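Local coordinates for protein NEQ263 (Nanoarchaeum equitans Kin4-M, PDB 5BN3) that forms, with its partner NeqA, the catalytic core of an unusual archaeal ATP synthase and probably binds nucleotide as its family does, at residues L124-K129 with N218-V223; S261-S266 with L276-T281. One frame throughout, in Å; residues are numbered along the deposited sequence.

Interaction 1: L124-K129 with N218-V223; sequences LLKGQK and NRDVLV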
loop_
_atom_site.group_PDB
_atom_site.type_symbol
_atom_site.label_atom_id
_atom_site.label_comp_id
_atom_site.label_asym_id
_atom_site.label_seq_id
_atom_site.Cartn_x
_atom_site.Cartn_y
_atom_site.Cartn_z
ATOM N N LEU B 124 17.353 -5.225 33.573
ATOM C CA LEU B 124 17.650 -3.814 33.349
ATOM C C LEU B 124 18.946 -3.446 34.064
ATOM O O LEU B 124 19.149 -3.821 35.221
ATOM C CB LEU B 124 16.495 -2.961 33.888
ATOM C CG LEU B 124 16.715 -1.470 34.163
ATOM C CD1 LEU B 124 16.924 -0.706 32.874
ATOM C CD2 LEU B 124 15.546 -0.882 34.933
ATOM N N LEU B 125 19.825 -2.720 33.380
ATOM C CA LEU B 125 21.088 -2.287 33.977
ATOM C C LEU B 125 21.070 -0.788 34.264
ATOM O O LEU B 125 20.360 -0.037 33.599
ATOM C CB LEU B 125 22.271 -2.641 33.067
ATOM C CG LEU B 125 22.937 -4.006 33.261
ATOM C CD1 LEU B 125 21.944 -5.136 33.136
ATOM C CD2 LEU B 125 24.065 -4.198 32.262
ATOM N N LYS B 126 21.840 -0.353 35.259
ATOM C CA LYS B 126 21.870 1.065 35.616
ATOM C C LYS B 126 22.531 1.890 34.515
ATOM O O LYS B 126 23.679 1.637 34.133
ATOM C CB LYS B 126 22.577 1.298 36.957
ATOM C CG LYS B 126 22.285 2.670 37.563
ATOM C CD LYS B 126 22.779 2.789 39.002
ATOM C CE LYS B 126 24.286 2.962 39.069
ATOM N NZ LYS B 126 24.750 3.221 40.461
ATOM N N GLY B 127 21.795 2.871 33.999
ATOM C CA GLY B 127 22.277 3.685 32.899
ATOM C C GLY B 127 21.749 3.210 31.559
ATOM O O GLY B 127 21.988 3.835 30.530
ATOM N N GLN B 128 21.021 2.100 31.567
ATOM C CA GLN B 128 20.477 1.554 30.327
ATOM C C GLN B 128 19.228 2.316 29.886
ATOM O O GLN B 128 18.500 2.879 30.712
ATOM C CB GLN B 128 20.153 0.064 30.502
ATOM C CG GLN B 128 19.827 -0.688 29.215
ATOM C CD GLN B 128 19.678 -2.185 29.436
ATOM O OE1 GLN B 128 19.778 -2.670 30.564
ATOM N NE2 GLN B 128 19.440 -2.923 28.358
ATOM N N LYS B 129 19.005 2.358 28.577
ATOM C CA LYS B 129 17.743 2.840 28.042
ATOM C C LYS B 129 16.997 1.646 27.453
ATOM O O LYS B 129 17.511 0.948 26.574
ATOM C CB LYS B 129 17.964 3.935 26.988
ATOM C CG LYS B 129 18.985 3.582 25.917
ATOM C CD LYS B 129 19.093 4.676 24.873
ATOM C CE LYS B 129 20.007 4.259 23.739
ATOM N NZ LYS B 129 21.430 4.153 24.148
ATOM N N ASN B 218 25.876 14.447 40.560
ATOM C CA ASN B 218 26.375 13.083 40.753
ATOM C C ASN B 218 25.366 12.093 41.337
ATOM O O ASN B 218 25.691 11.347 42.260
ATOM C CB ASN B 218 27.647 13.089 41.614
ATOM C CG ASN B 218 28.748 13.957 41.030
ATOM O OD1 ASN B 218 28.678 14.388 39.877
ATOM N ND2 ASN B 218 29.780 14.206 41.826
ATOM N N ARG B 219 24.152 12.082 40.791
ATOM C CA ARG B 219 23.105 11.176 41.262
ATOM C C ARG B 219 22.785 10.084 40.249
ATOM O O ARG B 219 23.109 10.201 39.065
ATOM C CB ARG B 219 21.814 11.949 41.549
ATOM C CG ARG B 219 21.913 13.023 42.618
ATOM C CD ARG B 219 20.617 13.825 42.674
ATOM N NE ARG B 219 20.617 14.838 43.727
ATOM C CZ ARG B 219 20.070 14.670 44.926
ATOM N NH1 ARG B 219 19.477 13.524 45.230
ATOM N NH2 ARG B 219 20.116 15.644 45.822
ATOM N N ASP B 220 22.145 9.022 40.727
ATOM C CA ASP B 220 21.536 8.039 39.845
ATOM C C ASP B 220 20.078 8.436 39.660
ATOM O O ASP B 220 19.358 8.647 40.636
ATOM C CB ASP B 220 21.645 6.634 40.443
ATOM C CG ASP B 220 23.070 6.117 40.461
ATOM O OD1 ASP B 220 23.830 6.428 39.519
ATOM O OD2 ASP B 220 23.435 5.399 41.418
ATOM N N VAL B 221 19.649 8.557 38.408
ATOM C CA VAL B 221 18.312 9.048 38.101
ATOM C C VAL B 221 17.520 8.035 37.273
ATOM O O VAL B 221 18.076 7.378 36.390
ATOM C CB VAL B 221 18.386 10.399 37.349
ATOM C CG1 VAL B 221 17.004 10.876 36.944
ATOM C CG2 VAL B 221 19.063 11.445 38.214
ATOM N N LEU B 222 16.233 7.894 37.578
ATOM C CA LEU B 222 15.335 7.083 36.761
ATOM C C LEU B 222 14.353 7.982 36.016
ATOM O O LEU B 222 13.616 8.756 36.632
ATOM C CB LEU B 222 14.562 6.084 37.626
ATOM C CG LEU B 222 13.491 5.290 36.874
ATOM C CD1 LEU B 222 14.147 4.400 35.840
ATOM C CD2 LEU B 222 12.632 4.466 37.826
ATOM N N VAL B 223 14.344 7.884 34.691
ATOM C CA VAL B 223 13.410 8.665 33.890
ATOM C C VAL B 223 12.378 7.765 33.216
ATOM O O VAL B 223 12.731 6.837 32.485
ATOM C CB VAL B 223 14.131 9.513 32.824
ATOM C CG1 VAL B 223 13.127 10.372 32.069
ATOM C CG2 VAL B 223 15.178 10.394 33.471
HETATM O O HOH W 1 26.676 5.937 39.842
#
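Lys126 holds CG opposite the backbone N (chi1 -163°) and bends about CG-CD (chi3 76°), while Asp220 sets CG anti to its carbonyl carbon (chi1 -69°); together these torsions bring ammonium and carboxylate into contact, the two side chains crossing at about a right angle. Lys126 NZ gives a hydrogen bond of 2.7 Å to Asp220 OD2, part of a salt bridge, and approaches tilted well out of the carboxylate plane. Lys126 CD also stands 3.6 Å from Asp220 CG. A water donates to Asp220 OD1 at 2.9 Å and accepts only a weak bond from Lys126 NZ; OD1 also pairs with Ser273. Lys126 is the second residue of a type II turn from Leu125 to Gln128, closed by Gln128 N to Leu125 O (3.0 Å) and braced by Leu125 N to Gln128 OE1 (2.8 Å), which lies in the carbonyl plane. Replacing Lys126 by an alanine is likely to leave Asp220 without this cation and the turn without this tie to strand 220-226. Near the surface, this one ion pair joins the turn to the start of a core strand, and its short bond is consistent with a charged lysine and an ionised aspartate.

Interaction 2: S261-S266 with L276-T281; sequences SIYERS and LIPMLT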
loop_
_atom_site.group_PDB
_atom_site.type_symbol
_atom_site.label_atom_id
_atom_site.label_comp_id
_atom_site.label_asym_id
_atom_site.label_seq_id
_atom_site.Cartn_x
_atom_site.Cartn_y
_atom_site.Cartn_z
ATOM N N SER B 261 17.661 11.917 19.640
ATOM C CA SER B 261 18.093 13.111 20.365
ATOM C C SER B 261 17.466 13.165 21.755
ATOM O O SER B 261 17.854 13.978 22.594
ATOM C CB SER B 261 17.747 14.378 19.580
ATOM O OG SER B 261 16.380 14.709 19.728
ATOM N N ILE B 262 16.490 12.292 21.990
ATOM C CA ILE B 262 15.886 12.130 23.304
ATOM C C ILE B 262 16.430 10.888 24.017
ATOM O O ILE B 262 16.928 10.982 25.139
ATOM C CB ILE B 262 14.356 12.037 23.183
ATOM C CG1 ILE B 262 13.788 13.386 22.743
ATOM C CG2 ILE B 262 13.724 11.619 24.495
ATOM C CD1 ILE B 262 12.304 13.384 22.642
ATOM N N TYR B 263 16.336 9.731 23.362
ATOM C CA TYR B 263 16.729 8.458 23.972
ATOM C C TYR B 263 18.207 8.402 24.371
ATOM O O TYR B 263 18.556 7.793 25.383
ATOM C CB TYR B 263 16.413 7.292 23.030
ATOM C CG TYR B 263 14.949 7.113 22.684
ATOM C CD1 TYR B 263 13.947 7.528 23.550
ATOM C CD2 TYR B 263 14.574 6.517 21.489
ATOM C CE1 TYR B 263 12.610 7.354 23.227
ATOM C CE2 TYR B 263 13.244 6.340 21.161
ATOM C CZ TYR B 263 12.269 6.759 22.031
ATOM O OH TYR B 263 10.947 6.579 21.698
ATOM N N GLU B 264 19.069 9.029 23.576
ATOM C CA GLU B 264 20.513 8.979 23.822
ATOM C C GLU B 264 20.974 9.926 24.927
ATOM O O GLU B 264 22.151 9.934 25.294
ATOM C CB GLU B 264 21.294 9.245 22.529
ATOM C CG GLU B 264 21.230 8.100 21.525
ATOM C CD GLU B 264 22.170 6.955 21.868
ATOM O OE1 GLU B 264 21.759 5.783 21.725
ATOM O OE2 GLU B 264 23.327 7.218 22.260
ATOM N N ARG B 265 20.049 10.721 25.457
ATOM C CA ARG B 265 20.344 11.544 26.627
ATOM C C ARG B 265 20.114 10.703 27.876
ATOM O O ARG B 265 19.280 11.021 28.726
ATOM C CB ARG B 265 19.485 12.811 26.641
ATOM C CG ARG B 265 19.809 13.773 25.500
ATOM C CD ARG B 265 18.866 14.964 25.477
ATOM N NE ARG B 265 19.198 15.967 26.489
ATOM C CZ ARG B 265 18.504 17.083 26.692
ATOM N NH1 ARG B 265 17.432 17.341 25.957
ATOM N NH2 ARG B 265 18.877 17.937 27.632
ATOM N N SER B 266 20.872 9.617 27.960
ATOM C CA SER B 266 20.781 8.657 29.045
ATOM C C SER B 266 22.143 8.004 29.146
ATOM O O SER B 266 23.018 8.258 28.316
ATOM C CB SER B 266 19.740 7.594 28.711
ATOM O OG SER B 266 20.082 6.927 27.506
ATOM N N LEU B 276 16.732 5.164 31.599
ATOM C CA LEU B 276 15.616 5.709 30.835
ATOM C C LEU B 276 14.666 4.621 30.354
ATOM O O LEU B 276 15.084 3.657 29.716
ATOM C CB LEU B 276 16.150 6.514 29.645
ATOM C CG LEU B 276 15.140 7.127 28.677
ATOM C CD1 LEU B 276 14.203 8.048 29.421
ATOM C CD2 LEU B 276 15.857 7.886 27.574
ATOM N N ILE B 277 13.385 4.781 30.668
ATOM C CA ILE B 277 12.366 3.838 30.216
ATOM C C ILE B 277 11.262 4.560 29.443
ATOM O O ILE B 277 10.310 5.073 30.034
ATOM C CB ILE B 277 11.761 3.049 31.397
ATOM C CG1 ILE B 277 12.866 2.322 32.173
ATOM C CG2 ILE B 277 10.727 2.051 30.904
ATOM C CD1 ILE B 277 12.370 1.541 33.377
ATOM N N PRO B 278 11.402 4.621 28.110
ATOM C CA PRO B 278 10.359 5.201 27.259
ATOM C C PRO B 278 9.246 4.184 27.070
ATOM O O PRO B 278 9.529 3.005 26.870
ATOM C CB PRO B 278 11.074 5.427 25.918
ATOM C CG PRO B 278 12.544 5.195 26.185
ATOM C CD PRO B 278 12.592 4.240 27.332
ATOM N N MET B 279 7.998 4.624 27.142
ATOM C CA MET B 279 6.873 3.721 26.951
ATOM C C MET B 279 6.083 4.152 25.730
ATOM O O MET B 279 5.881 5.348 25.504
ATOM C CB MET B 279 5.968 3.731 28.182
ATOM C CG MET B 279 6.603 3.157 29.436
ATOM S SD MET B 279 5.552 3.432 30.870
ATOM C CE MET B 279 6.038 5.093 31.320
ATOM N N LEU B 280 5.642 3.181 24.937
ATOM C CA LEU B 280 4.818 3.491 23.773
ATOM C C LEU B 280 3.741 2.451 23.498
ATOM O O LEU B 280 3.890 1.272 23.831
ATOM C CB LEU B 280 5.682 3.723 22.525
ATOM C CG LEU B 280 6.606 2.617 22.011
ATOM C CD1 LEU B 280 5.882 1.686 21.053
ATOM C CD2 LEU B 280 7.821 3.225 21.328
ATOM N N THR B 281 2.650 2.913 22.900
ATOM C CA THR B 281 1.601 2.029 22.424
ATOM C C THR B 281 1.910 1.695 20.974
ATOM O O THR B 281 2.138 2.598 20.164
ATOM C CB THR B 281 0.224 2.713 22.506
ATOM O OG1 THR B 281 -0.071 3.040 23.872
ATOM C CG2 THR B 281 -0.860 1.799 21.965
#
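Ile262, near the end of helix 255-263, meets the strand through its backbone, its carbonyl O lying 4.1 Å from Leu276 CD2. Tyr263 does most of the touching on the helix side. With CG anti to its carbonyl carbon (chi1 -62°), its ring reaches the proline at an oblique tilt: Tyr263 CE1 lies 3.6 Å from Pro278 CB, and CD1 3.8 Å from Pro278 CG. The phenol OH is hydrogen-bonded to Thr295, and Met228 of helix 228-241 packs on both the tyrosine and the proline. Leu276 CD2 packs against the end of the helix, 3.5 Å from Tyr263 O and 3.7 Å from Tyr263 CA. Here a helix of the P-loop nucleotide-binding domain packs on strand 273-281 of its central sheet, where 273-281 runs parallel to both 131-134 and 220-226. Beyond the helix, Arg265 centres an inverse gamma turn, and its guanidinium group turns away to Glu211 in a salt bridge. The chain thus comes back to Ser266, whose CB rests 3.9 Å from Leu276 CB. Ser266 OG donates to Tyr263 O at 2.8 Å, nearly in line with the carbonyl bond (161°).

How the interactions relate
Along the chain both segments of interaction 1 precede those of interaction 2, and their centres lie about 12 Å apart within the nucleotide-binding domain. Strands 220-226 and 273-281 are parallel neighbours in its mixed sheet, joined where Ile277 N stands 2.8 Å from Val223 O, a probable hydrogen bond. A second bridge is Lys129, just after the turn of interaction 1: its NZ forms a salt bridge with Glu264, and its CD packs against Tyr263 O and Ser266 OG. The surface ion pair and the buried helix-strand packing are therefore linked through one sheet. The side chain of Tyr263 is about 13 Å from a bound ADP, so interaction 2 lies outside contact range of the nucleotide.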